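Local atomic coordinates of histidine acid phosphatase (Bifidobacterium longum subsp. infantis, PDB entry 6RXD), a protein that probably removes phosphate groups from inositol polyphosphates such as phytate and from 2,3-bisphosphoglycerate, as a histidine acid phosphatase of the MINPP type. Residues P36-S41 / W448-R453. Numbering follows the deposited sequence.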
loop_
_atom_site.group_PDB
_atom_site.type_symbol
_atom_site.label_atom_id
_atom_site.label_comp_id
_atom_site.label_asym_id
_atom_site.label_seq_id
_atom_site.Cartn_x
_atom_site.Cartn_y
_atom_site.Cartn_z
ATOM N N PRO A 36 25.239 -0.051 -15.740
ATOM C CA PRO A 36 24.448 0.446 -14.608
ATOM C C PRO A 36 25.177 1.516 -13.794
ATOM O O PRO A 36 26.373 1.363 -13.522
ATOM C CB PRO A 36 24.259 -0.808 -13.749
ATOM C CG PRO A 36 25.450 -1.676 -14.082
ATOM C CD PRO A 36 25.666 -1.453 -15.552
ATOM N N ILE A 37 24.475 2.584 -13.410
ATOM C CA ILE A 37 25.052 3.586 -12.502
ATOM C C ILE A 37 24.208 3.878 -11.250
ATOM O O ILE A 37 24.712 4.442 -10.284
ATOM C CB ILE A 37 25.342 4.924 -13.202
ATOM C CG1 ILE A 37 24.064 5.504 -13.816
ATOM C CG2 ILE A 37 26.425 4.753 -14.271
ATOM C CD1 ILE A 37 24.179 6.994 -14.148
ATOM N N TYR A 38 22.925 3.520 -11.262
ATOM C CA TYR A 38 22.062 3.882 -10.143
ATOM C C TYR A 38 20.806 3.030 -10.144
ATOM O O TYR A 38 20.353 2.588 -11.200
ATOM C CB TYR A 38 21.698 5.379 -10.237
ATOM C CG TYR A 38 20.875 5.900 -9.076
ATOM C CD1 TYR A 38 21.447 6.088 -7.815
ATOM C CD2 TYR A 38 19.530 6.222 -9.244
ATOM C CE1 TYR A 38 20.685 6.563 -6.743
ATOM C CE2 TYR A 38 18.770 6.702 -8.189
ATOM C CZ TYR A 38 19.342 6.862 -6.949
ATOM O OH TYR A 38 18.558 7.336 -5.909
ATOM N N THR A 39 20.243 2.791 -8.966
ATOM C CA THR A 39 18.893 2.236 -8.905
ATOM C C THR A 39 18.143 2.840 -7.729
ATOM O O THR A 39 18.760 3.331 -6.792
ATOM C CB THR A 39 18.910 0.699 -8.810
ATOM O OG1 THR A 39 17.573 0.194 -8.964
ATOM C CG2 THR A 39 19.489 0.230 -7.468
ATOM N N GLU A 40 16.813 2.831 -7.767
ATOM C CA GLU A 40 16.068 3.393 -6.643
ATOM C C GLU A 40 14.666 2.828 -6.576
ATOM O O GLU A 40 14.175 2.247 -7.536
ATOM C CB GLU A 40 16.004 4.915 -6.729
ATOM C CG GLU A 40 15.300 5.422 -7.964
ATOM C CD GLU A 40 15.169 6.917 -7.967
ATOM O OE1 GLU A 40 15.012 7.513 -6.880
ATOM O OE2 GLU A 40 15.240 7.508 -9.066
ATOM N N SER A 41 14.029 3.012 -5.428
ATOM C CA SER A 41 12.732 2.392 -5.202
ATOM C C SER A 41 11.889 3.188 -4.232
ATOM O O SER A 41 12.399 3.986 -3.440
ATOM C CB SER A 41 12.934 0.994 -4.624
ATOM O OG SER A 41 13.383 1.096 -3.288
ATOM N N TRP A 448 13.281 2.147 -10.304
ATOM C CA TRP A 448 13.868 2.627 -11.556
ATOM C C TRP A 448 15.314 2.194 -11.599
ATOM O O TRP A 448 16.029 2.333 -10.596
ATOM C CB TRP A 448 13.858 4.155 -11.632
ATOM C CG TRP A 448 12.516 4.807 -11.815
ATOM C CD1 TRP A 448 11.294 4.201 -11.881
ATOM C CD2 TRP A 448 12.281 6.210 -11.943
ATOM N NE1 TRP A 448 10.308 5.154 -12.040
ATOM C CE2 TRP A 448 10.892 6.394 -12.081
ATOM C CE3 TRP A 448 13.119 7.329 -11.960
ATOM C CZ2 TRP A 448 10.312 7.662 -12.227
ATOM C CZ3 TRP A 448 12.548 8.590 -12.102
ATOM C CH2 TRP A 448 11.157 8.740 -12.242
ATOM N N ASP A 449 15.751 1.712 -12.763
ATOM C CA ASP A 449 17.165 1.425 -12.999
ATOM C C ASP A 449 17.738 2.462 -13.949
ATOM O O ASP A 449 17.086 2.828 -14.925
ATOM C CB ASP A 449 17.333 0.044 -13.631
ATOM C CG ASP A 449 16.824 -1.069 -12.746
ATOM O OD1 ASP A 449 16.933 -0.950 -11.513
ATOM O OD2 ASP A 449 16.302 -2.065 -13.284
ATOM N N VAL A 450 18.961 2.920 -13.674
ATOM C CA VAL A 450 19.579 3.945 -14.505
ATOM C C VAL A 450 20.929 3.468 -15.004
ATOM O O VAL A 450 21.776 3.042 -14.215
ATOM C CB VAL A 450 19.770 5.268 -13.728
ATOM C CG1 VAL A 450 20.330 6.360 -14.648
ATOM C CG2 VAL A 450 18.454 5.716 -13.116
ATOM N N TYR A 451 21.115 3.523 -16.317
ATOM C CA TYR A 451 22.369 3.110 -16.929
ATOM C C TYR A 451 22.973 4.294 -17.676
ATOM O O TYR A 451 22.282 5.274 -17.971
ATOM C CB TYR A 451 22.127 1.972 -17.922
ATOM C CG TYR A 451 21.946 0.576 -17.348
ATOM C CD1 TYR A 451 22.621 -0.500 -17.902
ATOM C CD2 TYR A 451 21.096 0.327 -16.275
ATOM C CE1 TYR A 451 22.449 -1.786 -17.420
ATOM C CE2 TYR A 451 20.925 -0.967 -15.780
ATOM C CZ TYR A 451 21.600 -2.010 -16.359
ATOM O OH TYR A 451 21.436 -3.293 -15.881
ATOM N N ALA A 452 24.264 4.212 -17.986
ATOM C CA ALA A 452 24.917 5.295 -18.716
ATOM C C ALA A 452 25.951 4.734 -19.662
ATOM O O ALA A 452 26.512 3.663 -19.414
ATOM C CB ALA A 452 25.568 6.289 -17.749
ATOM N N ARG A 453 26.185 5.454 -20.752
ATOM C CA ARG A 453 27.279 5.132 -21.655
ATOM C C ARG A 453 28.440 6.058 -21.312
ATOM O O ARG A 453 28.259 7.281 -21.211
ATOM C CB ARG A 453 26.838 5.328 -23.108
ATOM C CG ARG A 453 27.948 5.127 -24.117
ATOM C CD ARG A 453 27.443 5.291 -25.534
ATOM N NE ARG A 453 28.503 5.046 -26.514
ATOM C CZ ARG A 453 28.332 5.131 -27.829
ATOM N NH1 ARG A 453 27.148 5.467 -28.326
ATOM N NH2 ARG A 453 29.351 4.893 -28.648
#
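The P36 ring lies over one face of the Y451 phenol ring, P36 CB 4.0 Å from the centroid of the Y451 ring in a CH-pi contact, with P36 CA also above the ring centre. Y451 CG stands anti to its own carbonyl carbon (chi1 -79°), which brings the ring back against the proline although the bond to CB points away from the 36-41 strand. Replacing Y451 by an alanine would probably strip the proline of the ring it packs on and leave W492 without its edge-to-face partner. One residue before Y451, V450 O accepts two bonds: a nearly straight one from I37 N (2.9 Å, 174° at the hydrogen) and a longer, more bent one from Y38 N (3.2 Å). I37 CG1 and CD1 both pack against V450 CG1, and I37 CG2 against A452 CB. V450 N returns a bond to Y38 O, and E40 and W448 exchange bonds in both directions, N to O. T39 OG1 sits 2.9 Å from D449 OD1 and 3.1 Å from W448 O, close enough for a hydrogen bond to either. On the opposite face, which Y38 and V450 share, E40 OE2 is 3.6 Å from W448 CE3, the carboxylate almost perpendicular to the indole. Further out, R118 and R469 form salt bridges with D449, R396 pairs with E40, and Y38 OH bonds T381 and T394. With I37 and Y38 both facing V450, this is a classic beta bulge, set in an antiparallel pair within the mixed central sheet of the histidine phosphatase fold.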